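Local coordinates for protein separin (Saccharomyces cerevisiae, PDB 5U1T) that cleaves the Mcd1/Scc1 subunit of cohesin at the onset of anaphase, as a caspase-like cysteine protease that securin keeps inactive for most of the cell cycle, at residues 45-48 with 49-52; 53-56 with 57-61; 78-81 with 82-86; 97-100 with 101-105; 129-132 with 133-136. One frame throughout, in Å; residues are numbered along the deposited sequence.

Contact 1: residues 45-48 with 49-52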
loop_
_atom_site.group_PDB
_atom_site.type_symbol
_atom_site.label_atom_id
_atom_site.label_comp_id
_atom_site.label_asym_id
_atom_site.label_seq_id
_atom_site.Cartn_x
_atom_site.Cartn_y
_atom_site.Cartn_z
ATOM N N ILE A 45 -46.608 19.752 -48.215
ATOM C CA ILE A 45 -46.942 19.083 -46.972
ATOM C C ILE A 45 -48.436 18.847 -46.911
ATOM O O ILE A 45 -49.228 19.790 -46.790
ATOM C CB ILE A 45 -46.495 19.888 -45.764
ATOM C CG1 ILE A 45 -44.979 20.006 -45.762
ATOM C CG2 ILE A 45 -46.951 19.227 -44.483
ATOM C CD1 ILE A 45 -44.495 20.794 -44.612
ATOM N N GLU A 46 -48.807 17.574 -47.003
ATOM C CA GLU A 46 -50.209 17.171 -47.024
ATOM C C GLU A 46 -50.739 16.920 -45.614
ATOM O O GLU A 46 -51.920 17.156 -45.338
ATOM C CB GLU A 46 -50.387 15.930 -47.905
ATOM C CG GLU A 46 -50.305 16.263 -49.400
ATOM C CD GLU A 46 -50.358 15.036 -50.328
ATOM O OE1 GLU A 46 -49.554 14.086 -50.152
ATOM O OE2 GLU A 46 -51.211 15.044 -51.256
ATOM N N ASP A 47 -49.861 16.457 -44.725
ATOM C CA ASP A 47 -50.241 16.177 -43.343
ATOM C C ASP A 47 -49.228 16.772 -42.373
ATOM O O ASP A 47 -48.102 16.290 -42.275
ATOM C CB ASP A 47 -50.372 14.664 -43.136
ATOM C CG ASP A 47 -50.997 14.293 -41.792
ATOM O OD1 ASP A 47 -51.689 15.140 -41.174
ATOM O OD2 ASP A 47 -50.782 13.129 -41.360
ATOM N N ILE A 48 -49.637 17.821 -41.658
ATOM C CA ILE A 48 -48.733 18.590 -40.799
ATOM C C ILE A 48 -48.289 17.776 -39.591
ATOM O O ILE A 48 -47.238 18.032 -39.014
ATOM C CB ILE A 48 -49.390 19.905 -40.316
ATOM C CG1 ILE A 48 -48.363 20.821 -39.646
ATOM C CG2 ILE A 48 -50.537 19.617 -39.370
ATOM C CD1 ILE A 48 -47.408 21.471 -40.606
ATOM N N THR A 49 -49.095 16.784 -39.224
ATOM C CA THR A 49 -48.811 15.948 -38.062
ATOM C C THR A 49 -47.522 15.146 -38.267
ATOM O O THR A 49 -46.814 14.841 -37.307
ATOM C CB THR A 49 -49.998 15.001 -37.758
ATOM O OG1 THR A 49 -50.249 14.158 -38.884
ATOM C CG2 THR A 49 -51.263 15.806 -37.475
ATOM N N THR A 50 -47.212 14.838 -39.523
ATOM C CA THR A 50 -45.939 14.213 -39.881
ATOM C C THR A 50 -44.755 15.103 -39.521
ATOM O O THR A 50 -43.733 14.643 -38.995
ATOM C CB THR A 50 -45.881 13.911 -41.384
ATOM O OG1 THR A 50 -46.895 12.960 -41.709
ATOM C CG2 THR A 50 -44.535 13.352 -41.768
ATOM N N VAL A 51 -44.903 16.385 -39.830
ATOM C CA VAL A 51 -43.866 17.374 -39.582
ATOM C C VAL A 51 -43.644 17.516 -38.076
ATOM O O VAL A 51 -42.498 17.563 -37.608
ATOM C CB VAL A 51 -44.236 18.749 -40.226
ATOM C CG1 VAL A 51 -43.337 19.859 -39.724
ATOM C CG2 VAL A 51 -44.162 18.663 -41.742
ATOM N N ASP A 52 -44.751 17.569 -37.335
ATOM C CA ASP A 52 -44.722 17.733 -35.888
ATOM C C ASP A 52 -43.967 16.594 -35.245
ATOM O O ASP A 52 -43.197 16.773 -34.298
ATOM C CB ASP A 52 -46.133 17.767 -35.315
ATOM C CG ASP A 52 -46.966 18.878 -35.874
ATOM O OD1 ASP A 52 -46.412 19.931 -36.237
ATOM O OD2 ASP A 52 -48.192 18.701 -35.949
#
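Ile45 reaches forward over the start of the helix and sets CD1 3.6 Å from CG2 of Val51, the two side chains meeting at about a right angle. A long branched residue suits this place, because it can close over the first turn from the loop without belonging to it. Asp47 comes next and contributes both backbone and carboxylate. Its carbonyl O accepts the N-H of Thr50 at 3.2 Å, the donor standing well above the carbonyl plane (53°) as the chain turns into helix. Its CG is anti to the backbone N (chi1 -170°), which turns the carboxylate along the chain toward the hydroxyl of Thr49; OD1 lies 2.9 Å from OG1 of Thr49. That threonine points its hydroxyl back at Asp47 by setting OG1 between its own N and carbonyl carbon. Ile48 O then takes the N-H of Asp52 at 3.0 Å in the carbonyl plane, a four-residue bond. Its CD1 is 4.2 Å from CB of Val51, a looser apolar touch. This branched chain also packs on Leu93 and Glu97 of helix 91-103, which suits an apolar residue beside a neighbouring helix. The Asp52 carboxylate comes close to that of Glu97, and the like charges may raise the pKa of one of them. Farther along, Thr50 O receives the hydroxyl of Ser54. The whole is the entry of an alpha helix: a turn closed from Asp47 to Thr50, passing into four-residue bonding at Ile48, where helix 48-64 opens the modelled helical domain of separase.

Contact 2: residues 53-56 with 57-61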
loop_
_atom_site.group_PDB
_atom_site.type_symbol
_atom_site.label_atom_id
_atom_site.label_comp_id
_atom_site.label_asym_id
_atom_site.label_seq_id
_atom_site.Cartn_x
_atom_site.Cartn_y
_atom_site.Cartn_z
ATOM N N HIS A 53 -44.246 15.405 -35.756
ATOM C CA HIS A 53 -43.586 14.211 -35.304
ATOM C C HIS A 53 -42.080 14.371 -35.478
ATOM O O HIS A 53 -41.317 14.229 -34.512
ATOM C CB HIS A 53 -44.092 13.003 -36.070
ATOM C CG HIS A 53 -43.589 11.717 -35.521
ATOM N ND1 HIS A 53 -44.222 11.055 -34.490
ATOM C CD2 HIS A 53 -42.476 10.999 -35.810
ATOM C CE1 HIS A 53 -43.535 9.967 -34.189
ATOM N NE2 HIS A 53 -42.469 9.915 -34.968
ATOM N N SER A 54 -41.657 14.684 -36.705
ATOM C CA SER A 54 -40.255 14.953 -36.977
ATOM C C SER A 54 -39.736 16.062 -36.084
ATOM O O SER A 54 -38.644 15.964 -35.560
ATOM C CB SER A 54 -40.050 15.314 -38.431
ATOM O OG SER A 54 -40.595 14.309 -39.257
ATOM N N LEU A 55 -40.524 17.106 -35.887
ATOM C CA LEU A 55 -40.122 18.193 -35.001
ATOM C C LEU A 55 -39.934 17.750 -33.544
ATOM O O LEU A 55 -38.889 17.981 -32.941
ATOM C CB LEU A 55 -41.145 19.327 -35.070
ATOM C CG LEU A 55 -40.916 20.321 -36.210
ATOM C CD1 LEU A 55 -42.055 21.355 -36.309
ATOM C CD2 LEU A 55 -39.540 20.980 -36.006
ATOM N N ASN A 56 -40.953 17.129 -32.968
ATOM C CA ASN A 56 -40.847 16.687 -31.600
ATOM C C ASN A 56 -39.749 15.638 -31.413
ATOM O O ASN A 56 -39.113 15.561 -30.365
ATOM C CB ASN A 56 -42.167 16.111 -31.126
ATOM C CG ASN A 56 -42.065 15.563 -29.730
ATOM O OD1 ASN A 56 -41.776 14.386 -29.535
ATOM N ND2 ASN A 56 -42.254 16.430 -28.745
ATOM N N SER A 57 -39.553 14.815 -32.434
ATOM C CA SER A 57 -38.537 13.797 -32.394
ATOM C C SER A 57 -37.150 14.452 -32.285
ATOM O O SER A 57 -36.331 14.060 -31.459
ATOM C CB SER A 57 -38.667 12.916 -33.626
ATOM O OG SER A 57 -37.557 12.074 -33.759
ATOM N N ILE A 58 -36.919 15.491 -33.081
ATOM C CA ILE A 58 -35.644 16.205 -33.100
ATOM C C ILE A 58 -35.432 17.067 -31.845
ATOM O O ILE A 58 -34.345 17.057 -31.268
ATOM C CB ILE A 58 -35.516 17.106 -34.359
ATOM C CG1 ILE A 58 -35.631 16.277 -35.643
ATOM C CG2 ILE A 58 -34.180 17.795 -34.371
ATOM C CD1 ILE A 58 -36.094 17.083 -36.896
ATOM N N TYR A 59 -36.453 17.815 -31.433
ATOM C CA TYR A 59 -36.349 18.640 -30.228
ATOM C C TYR A 59 -35.995 17.777 -29.016
ATOM O O TYR A 59 -35.280 18.212 -28.135
ATOM C CB TYR A 59 -37.655 19.393 -29.945
ATOM C CG TYR A 59 -37.923 20.647 -30.758
ATOM C CD1 TYR A 59 -37.045 21.730 -30.743
ATOM C CD2 TYR A 59 -39.089 20.769 -31.502
ATOM C CE1 TYR A 59 -37.302 22.873 -31.478
ATOM C CE2 TYR A 59 -39.354 21.903 -32.235
ATOM C CZ TYR A 59 -38.463 22.953 -32.222
ATOM O OH TYR A 59 -38.757 24.087 -32.957
ATOM N N SER A 60 -36.512 16.551 -28.982
ATOM C CA SER A 60 -36.270 15.633 -27.876
ATOM C C SER A 60 -34.869 15.088 -27.835
ATOM O O SER A 60 -34.255 15.009 -26.775
ATOM C CB SER A 60 -37.215 14.460 -27.950
ATOM O OG SER A 60 -38.472 14.848 -27.475
ATOM N N LEU A 61 -34.388 14.678 -28.997
ATOM C CA LEU A 61 -33.043 14.137 -29.108
ATOM C C LEU A 61 -32.010 15.184 -28.747
ATOM O O LEU A 61 -31.111 14.925 -27.954
ATOM C CB LEU A 61 -32.764 13.616 -30.516
ATOM C CG LEU A 61 -31.350 13.039 -30.537
ATOM C CD1 LEU A 61 -31.355 11.568 -30.906
ATOM C CD2 LEU A 61 -30.421 13.835 -31.473
#
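Ser57, Ile58, Tyr59 and Ser60 each give their backbone N-H to the carbonyl four residues back, on His53, Ser54, Leu55 and Asn56, and the bond from Tyr59 N to Leu55 O, 2.9 Å long, is almost straight at 175°. Asn56 O is gripped twice by one residue: Ser60 OG donates to it at 3.0 Å and Ser60 N at 3.1 Å, from opposite faces of the carbonyl plane. The serine manages this because OG sits beside its own backbone N (chi1 -78°), folding the short hydroxyl back toward the preceding turn, a common way for serine to satisfy itself on an exposed helix flank. Leu55 and Tyr59, one turn apart, lie side by side pointing the same way, with Leu55 CD2 3.9 Å from CE2 of the tyrosine ring. They form the inner stripe of an amphipathic alpha helix, one member of an array of helices that alternate in direction at the N-terminal end of the chain. Leucine fills the space against His78 and Phe100 of the next two helices. Tyrosine adds a polar end to such a buried place: its OH hydrogen-bonds His78 ND1, while the side chain also touches Thr74 and Leu101. Ile58 presents another flank and packs on Thr74 as well, a branched apolar chain being suited to the joint with helix 69-87. The small or polar residues His53, Ser57 and Ser60 lie exposed, whereas Asn56, partly covered, packs on Phe100 of helix 91-103.

Contact 3: residues 78-81 with 82-86; sequences HLMI and IVKLI
Met80 meets two residues of the following turn through the apolar parts of its long chain. SD lies 3.5 Å from CG2 of Val83, the two side chains at about a right angle, and CE lies 3.6 Å from CE of Lys84. The methionine is bent at its second torsion (51°), which brings the thioether round over the valine. Lysine suits its exposed place because its methylenes can cover Met80 while the ammonium is carried outward. Ile81 and Leu85, one turn apart, run side by side, CG2 to CD1 4.1 Å; Leu79 CD2 and Ile82 CD1 touch more loosely at 4.4 Å. The polar bonds between the two segments are those of the backbone: Ile82, Val83, Lys84 and Leu85 donate to the carbonyls of His78, Leu79, Met80 and Ile81, with Lys84 N 3.0 Å from Met80 O. His78 is buried, yet both ring nitrogens are satisfied, NE2 by Glu97 and the other by a tyrosine of helix 48-64. Leu79, Met80, Val83 and Ile86 also pack against another protein chain. This is a largely apolar alpha helix in the middle of an array of helices that alternate in direction, packed on helices 48-64, 91-103 and 129-142.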
loop_
_atom_site.group_PDB
_atom_site.type_symbol
_atom_site.label_atom_id
_atom_site.label_comp_id
_atom_site.label_asym_id
_atom_site.label_seq_id
_atom_site.Cartn_x
_atom_site.Cartn_y
_atom_site.Cartn_z
ATOM N N HIS A 78 -38.760 25.857 -37.940
ATOM C CA HIS A 78 -40.085 25.839 -37.351
ATOM C C HIS A 78 -40.775 27.206 -37.545
ATOM O O HIS A 78 -41.973 27.273 -37.858
ATOM C CB HIS A 78 -39.976 25.457 -35.876
ATOM C CG HIS A 78 -41.247 24.937 -35.280
ATOM N ND1 HIS A 78 -41.288 24.306 -34.062
ATOM C CD2 HIS A 78 -42.520 24.975 -35.736
ATOM C CE1 HIS A 78 -42.535 23.961 -33.786
ATOM N NE2 HIS A 78 -43.300 24.363 -34.781
ATOM N N LEU A 79 -40.003 28.283 -37.364
ATOM C CA LEU A 79 -40.498 29.646 -37.557
ATOM C C LEU A 79 -40.952 29.848 -38.986
ATOM O O LEU A 79 -41.953 30.505 -39.231
ATOM C CB LEU A 79 -39.430 30.673 -37.216
ATOM C CG LEU A 79 -39.155 30.907 -35.740
ATOM C CD1 LEU A 79 -38.152 32.032 -35.569
ATOM C CD2 LEU A 79 -40.441 31.191 -34.996
ATOM N N MET A 80 -40.216 29.261 -39.922
ATOM C CA MET A 80 -40.581 29.341 -41.319
ATOM C C MET A 80 -41.867 28.568 -41.585
ATOM O O MET A 80 -42.672 28.969 -42.411
ATOM C CB MET A 80 -39.450 28.825 -42.211
ATOM C CG MET A 80 -39.590 29.230 -43.691
ATOM S SD MET A 80 -39.875 31.010 -43.969
ATOM C CE MET A 80 -40.028 31.107 -45.761
ATOM N N ILE A 81 -42.063 27.465 -40.876
ATOM C CA ILE A 81 -43.295 26.677 -40.996
ATOM C C ILE A 81 -44.514 27.482 -40.559
ATOM O O ILE A 81 -45.560 27.465 -41.218
ATOM C CB ILE A 81 -43.205 25.386 -40.167
ATOM C CG1 ILE A 81 -42.204 24.434 -40.829
ATOM C CG2 ILE A 81 -44.584 24.747 -40.001
ATOM C CD1 ILE A 81 -42.005 23.161 -40.109
ATOM N N ILE A 82 -44.357 28.189 -39.446
ATOM C CA ILE A 82 -45.404 29.042 -38.915
ATOM C C ILE A 82 -45.781 30.159 -39.904
ATOM O O ILE A 82 -46.968 30.359 -40.170
ATOM C CB ILE A 82 -44.977 29.639 -37.542
ATOM C CG1 ILE A 82 -44.851 28.515 -36.505
ATOM C CG2 ILE A 82 -45.955 30.715 -37.057
ATOM C CD1 ILE A 82 -44.200 28.932 -35.199
ATOM N N VAL A 83 -44.801 30.871 -40.472
ATOM C CA VAL A 83 -45.139 31.974 -41.385
ATOM C C VAL A 83 -45.766 31.446 -42.681
ATOM O O VAL A 83 -46.701 32.067 -43.212
ATOM C CB VAL A 83 -43.911 32.876 -41.729
ATOM C CG1 VAL A 83 -43.383 33.567 -40.487
ATOM C CG2 VAL A 83 -42.816 32.070 -42.349
ATOM N N LYS A 84 -45.283 30.297 -43.165
ATOM C CA LYS A 84 -45.854 29.672 -44.352
ATOM C C LYS A 84 -47.308 29.295 -44.117
ATOM O O LYS A 84 -48.122 29.365 -45.029
ATOM C CB LYS A 84 -45.054 28.448 -44.778
ATOM C CG LYS A 84 -43.680 28.810 -45.270
ATOM C CD LYS A 84 -43.190 27.914 -46.389
ATOM C CE LYS A 84 -41.670 28.005 -46.508
ATOM N NZ LYS A 84 -41.150 27.491 -47.824
ATOM N N LEU A 85 -47.629 28.905 -42.889
ATOM C CA LEU A 85 -49.009 28.671 -42.487
ATOM C C LEU A 85 -49.805 29.963 -42.495
ATOM O O LEU A 85 -50.946 29.991 -42.942
ATOM C CB LEU A 85 -49.066 28.040 -41.092
ATOM C CG LEU A 85 -48.617 26.582 -41.030
ATOM C CD1 LEU A 85 -48.440 26.117 -39.599
ATOM C CD2 LEU A 85 -49.600 25.714 -41.768
ATOM N N ILE A 86 -49.211 31.023 -41.963
ATOM C CA ILE A 86 -49.866 32.325 -41.921
ATOM C C ILE A 86 -50.186 32.825 -43.329
ATOM O O ILE A 86 -51.312 33.233 -43.592
ATOM C CB ILE A 86 -49.009 33.370 -41.171
ATOM C CG1 ILE A 86 -48.877 32.967 -39.702
ATOM C CG2 ILE A 86 -49.613 34.759 -41.283
ATOM C CD1 ILE A 86 -47.990 33.871 -38.876
#

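Contact 4: residues 97-100 with 101-105; sequences EIIF and LFNET
Leu101, Phe102, Asn103 and Glu104 pass their N-H groups to the carbonyls of Glu97, Ile98, Ile99 and Phe100, with Asn103 N 2.8 Å from Ile99 O. These bonds make up the closing turns of alpha helix 91-103, after which the chain leaves as a loop. Phe100 and Glu104 carry the main side-chain contact. The phenylalanine holds CG anti to its backbone N (chi1 180°), laying the ring along the helix toward Glu104, whose CG comes to 3.4 Å from CE1. The glutamate chain bends at chi2 and the carboxylate plane is turned 23° from that of the ring, the two side chains crossing obliquely. A ring suits this place, for it is broad enough to meet both the Glu104 side chain, near CE1, and the His78 ring of the neighbouring helix, near CD2, while OE1 of Glu97, hydrogen-bonded to His78 NE2, lies in plane at its edge. Replacing it with an alanine would probably open a gap beside His78 and leave the Glu104 methylenes without their apolar cover. Ile99 and Asn103 point the same way, CG2 lying 3.5 Å from ND2. Asparagine fits a helix end because its amide can serve the loop beyond, and here OD1 accepts from Ala110 N. Leu101, Ile98 and Phe102 form the apolar flank, with Ile98 and Phe102 meeting Leu132 of helix 129-142. Thr105 finishes the turn: its backbone N bonds Phe102 O, and its OG1 donates to Leu101 O at 2.6 Å.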
loop_
_atom_site.group_PDB
_atom_site.type_symbol
_atom_site.label_atom_id
_atom_site.label_comp_id
_atom_site.label_asym_id
_atom_site.label_seq_id
_atom_site.Cartn_x
_atom_site.Cartn_y
_atom_site.Cartn_z
ATOM N N GLU A 97 -48.993 25.892 -33.718
ATOM C CA GLU A 97 -47.586 25.665 -34.045
ATOM C C GLU A 97 -46.631 26.546 -33.231
ATOM O O GLU A 97 -45.543 26.098 -32.865
ATOM C CB GLU A 97 -47.320 25.899 -35.528
ATOM C CG GLU A 97 -47.688 24.738 -36.402
ATOM C CD GLU A 97 -46.825 23.540 -36.144
ATOM O OE1 GLU A 97 -45.705 23.710 -35.596
ATOM O OE2 GLU A 97 -47.266 22.426 -36.486
ATOM N N ILE A 98 -47.037 27.787 -32.969
ATOM C CA ILE A 98 -46.274 28.725 -32.150
ATOM C C ILE A 98 -46.132 28.182 -30.731
ATOM O O ILE A 98 -45.028 28.078 -30.177
ATOM C CB ILE A 98 -46.957 30.125 -32.112
ATOM C CG1 ILE A 98 -46.759 30.871 -33.442
ATOM C CG2 ILE A 98 -46.487 30.951 -30.921
ATOM C CD1 ILE A 98 -47.124 32.336 -33.389
ATOM N N ILE A 99 -47.276 27.840 -30.150
ATOM C CA ILE A 99 -47.341 27.210 -28.835
ATOM C C ILE A 99 -46.472 25.928 -28.755
ATOM O O ILE A 99 -45.724 25.750 -27.799
ATOM C CB ILE A 99 -48.822 26.929 -28.482
ATOM C CG1 ILE A 99 -49.500 28.266 -28.204
ATOM C CG2 ILE A 99 -48.953 25.990 -27.292
ATOM C CD1 ILE A 99 -51.025 28.219 -28.191
ATOM N N PHE A 100 -46.562 25.085 -29.782
ATOM C CA PHE A 100 -45.768 23.869 -29.909
ATOM C C PHE A 100 -44.271 24.183 -29.894
ATOM O O PHE A 100 -43.517 23.584 -29.132
ATOM C CB PHE A 100 -46.166 23.141 -31.192
ATOM C CG PHE A 100 -45.413 21.864 -31.454
ATOM C CD1 PHE A 100 -45.134 20.968 -30.432
ATOM C CD2 PHE A 100 -45.025 21.532 -32.757
ATOM C CE1 PHE A 100 -44.443 19.766 -30.697
ATOM C CE2 PHE A 100 -44.347 20.336 -33.030
ATOM C CZ PHE A 100 -44.054 19.453 -31.996
ATOM N N LEU A 101 -43.862 25.151 -30.713
ATOM C CA LEU A 101 -42.474 25.584 -30.792
ATOM C C LEU A 101 -41.967 26.018 -29.411
ATOM O O LEU A 101 -40.834 25.679 -28.993
ATOM C CB LEU A 101 -42.325 26.730 -31.813
ATOM C CG LEU A 101 -40.911 27.261 -32.120
ATOM C CD1 LEU A 101 -40.824 27.850 -33.525
ATOM C CD2 LEU A 101 -40.424 28.288 -31.080
ATOM N N PHE A 102 -42.809 26.771 -28.712
ATOM C CA PHE A 102 -42.435 27.316 -27.423
ATOM C C PHE A 102 -42.352 26.230 -26.360
ATOM O O PHE A 102 -41.417 26.210 -25.566
ATOM C CB PHE A 102 -43.417 28.370 -26.983
ATOM C CG PHE A 102 -43.039 29.054 -25.715
ATOM C CD1 PHE A 102 -42.240 30.177 -25.738
ATOM C CD2 PHE A 102 -43.500 28.590 -24.493
ATOM C CE1 PHE A 102 -41.903 30.825 -24.569
ATOM C CE2 PHE A 102 -43.168 29.233 -23.315
ATOM C CZ PHE A 102 -42.367 30.353 -23.354
ATOM N N ASN A 103 -43.330 25.331 -26.359
ATOM C CA ASN A 103 -43.404 24.298 -25.345
ATOM C C ASN A 103 -42.229 23.324 -25.430
ATOM O O ASN A 103 -41.771 22.817 -24.424
ATOM C CB ASN A 103 -44.727 23.552 -25.449
ATOM C CG ASN A 103 -45.863 24.322 -24.838
ATOM O OD1 ASN A 103 -45.656 25.267 -24.074
ATOM N ND2 ASN A 103 -47.073 23.932 -25.171
ATOM N N GLU A 104 -41.733 23.113 -26.641
ATOM C CA GLU A 104 -40.659 22.188 -26.890
ATOM C C GLU A 104 -39.302 22.769 -26.556
ATOM O O GLU A 104 -38.311 22.096 -26.712
ATOM C CB GLU A 104 -40.662 21.765 -28.348
ATOM C CG GLU A 104 -41.886 21.026 -28.788
ATOM C CD GLU A 104 -41.836 19.568 -28.418
ATOM O OE1 GLU A 104 -42.236 19.227 -27.294
ATOM O OE2 GLU A 104 -41.399 18.744 -29.238
ATOM N N THR A 105 -39.246 24.008 -26.089
ATOM C CA THR A 105 -37.959 24.693 -25.984
ATOM C C THR A 105 -37.838 25.524 -24.710
ATOM O O THR A 105 -36.923 26.333 -24.582
ATOM C CB THR A 105 -37.722 25.615 -27.214
ATOM O OG1 THR A 105 -38.872 26.473 -27.418
ATOM C CG2 THR A 105 -37.489 24.793 -28.480
#

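Contact 5: residues 129-132 with 133-136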
loop_
_atom_site.group_PDB
_atom_site.type_symbol
_atom_site.label_atom_id
_atom_site.label_comp_id
_atom_site.label_asym_id
_atom_site.label_seq_id
_atom_site.Cartn_x
_atom_site.Cartn_y
_atom_site.Cartn_z
ATOM N N LEU A 129 -37.586 34.681 -29.302
ATOM C CA LEU A 129 -38.780 35.044 -28.537
ATOM C C LEU A 129 -39.451 36.309 -29.084
ATOM O O LEU A 129 -40.658 36.336 -29.312
ATOM C CB LEU A 129 -38.434 35.230 -27.052
ATOM C CG LEU A 129 -39.646 35.573 -26.173
ATOM C CD1 LEU A 129 -40.671 34.441 -26.177
ATOM C CD2 LEU A 129 -39.232 35.920 -24.759
ATOM N N SER A 130 -38.635 37.341 -29.260
ATOM C CA SER A 130 -38.982 38.547 -29.989
ATOM C C SER A 130 -39.786 38.263 -31.248
ATOM O O SER A 130 -40.894 38.766 -31.400
ATOM C CB SER A 130 -37.701 39.303 -30.347
ATOM O OG SER A 130 -37.872 40.157 -31.472
ATOM N N ASN A 131 -39.247 37.448 -32.146
ATOM C CA ASN A 131 -39.943 37.208 -33.397
ATOM C C ASN A 131 -41.166 36.311 -33.220
ATOM O O ASN A 131 -42.124 36.416 -33.993
ATOM C CB ASN A 131 -38.990 36.620 -34.431
ATOM C CG ASN A 131 -37.812 37.537 -34.712
ATOM O OD1 ASN A 131 -37.974 38.743 -34.970
ATOM N ND2 ASN A 131 -36.611 36.980 -34.623
ATOM N N LEU A 132 -41.150 35.445 -32.208
ATOM C CA LEU A 132 -42.303 34.589 -31.945
ATOM C C LEU A 132 -43.517 35.445 -31.568
ATOM O O LEU A 132 -44.607 35.262 -32.087
ATOM C CB LEU A 132 -41.985 33.571 -30.835
ATOM C CG LEU A 132 -43.006 32.439 -30.640
ATOM C CD1 LEU A 132 -43.110 31.539 -31.878
ATOM C CD2 LEU A 132 -42.712 31.615 -29.386
ATOM N N LYS A 133 -43.296 36.399 -30.674
ATOM C CA LYS A 133 -44.339 37.282 -30.206
ATOM C C LYS A 133 -44.940 38.137 -31.344
ATOM O O LYS A 133 -46.159 38.385 -31.387
ATOM C CB LYS A 133 -43.785 38.166 -29.090
ATOM C CG LYS A 133 -43.396 37.393 -27.842
ATOM C CD LYS A 133 -43.169 38.295 -26.636
ATOM C CE LYS A 133 -42.786 37.490 -25.393
ATOM N NZ LYS A 133 -42.851 38.333 -24.169
ATOM N N ILE A 134 -44.086 38.571 -32.270
ATOM C CA ILE A 134 -44.533 39.328 -33.430
ATOM C C ILE A 134 -45.426 38.442 -34.305
ATOM O O ILE A 134 -46.438 38.912 -34.851
ATOM C CB ILE A 134 -43.324 39.901 -34.261
ATOM C CG1 ILE A 134 -42.541 40.931 -33.446
ATOM C CG2 ILE A 134 -43.801 40.562 -35.538
ATOM C CD1 ILE A 134 -41.339 41.465 -34.144
ATOM N N LEU A 135 -45.072 37.166 -34.433
ATOM C CA LEU A 135 -45.904 36.238 -35.196
ATOM C C LEU A 135 -47.249 36.023 -34.486
ATOM O O LEU A 135 -48.299 35.963 -35.125
ATOM C CB LEU A 135 -45.182 34.911 -35.416
ATOM C CG LEU A 135 -43.857 35.007 -36.193
ATOM C CD1 LEU A 135 -43.002 33.720 -36.094
ATOM C CD2 LEU A 135 -44.142 35.338 -37.627
ATOM N N ALA A 136 -47.207 35.931 -33.163
ATOM C CA ALA A 136 -48.413 35.768 -32.383
ATOM C C ALA A 136 -49.296 37.004 -32.513
ATOM O O ALA A 136 -50.527 36.893 -32.597
ATOM C CB ALA A 136 -48.076 35.493 -30.926
#
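Leu129, Asn131 and Leu132 offer their flat peptide carbonyls to the residues four further on, and each carbonyl is approached differently. Lys133 N comes to Leu129 O at 3.0 Å nearly along the C=O axis, Ala136 N reaches Leu132 O at 2.9 Å in the carbonyl plane, and Leu135 N meets Asn131 O tilted 28° from it. Ile134 N to Ser130 O is a weak bond. The amide of Asn131 barely takes part, its OD1 lying 4.4 Å from CD1 of Ile134. This is the first part of alpha helix 129-142, which runs roughly antiparallel, at an incline, to helix 91-103 in the helical domain. Lys133 carries the side-chain contact. Its chain is extended beyond CG and draws across Leu129, with CE 3.8 Å from both CG and CD1 of the leucine. Leucine suits such a place, for its forked end gathers round CE of the lysine. The ammonium, buried, is satisfied by the carbonyls of Leu117, Ala119 and Tyr163, and a single charge thereby joins chain before the helix (Leu117, Ala119) to chain after it (Tyr163). A leucine in its place would probably leave those three carbonyls without their common donor. Leu135 presents its branches to Leu79 and Val83 of helix 69-87, an apolar residue suited to the seam between two helices. Leu132 also packs on Leu79 of that helix, while Asn131, Ile134 and Leu135 touch another protein chain.

In the fold
Contacts 1 and 2 are successive pieces of helix 48-64, their centres 13 Å apart. Contact 3 is joined to both, through Val51 CG1 to Ile81 CD1 at 3.6 Å and through a probable hydrogen bond between Tyr59 OH and His78 ND1 at 2.8 Å. The same histidine links contact 3 to contact 4, NE2 lying 2.6 Å from Glu97 OE1. Contact 5 packs on contacts 3 and 4, with Val83 CG1 3.4 Å from Leu135 CD2 and Ile98 CG2 3.6 Å from Leu132 CD1, while it does not touch contact 1, whose nearest atoms are about 13 Å away. All five lie far from Cys1497, the probable catalytic cysteine.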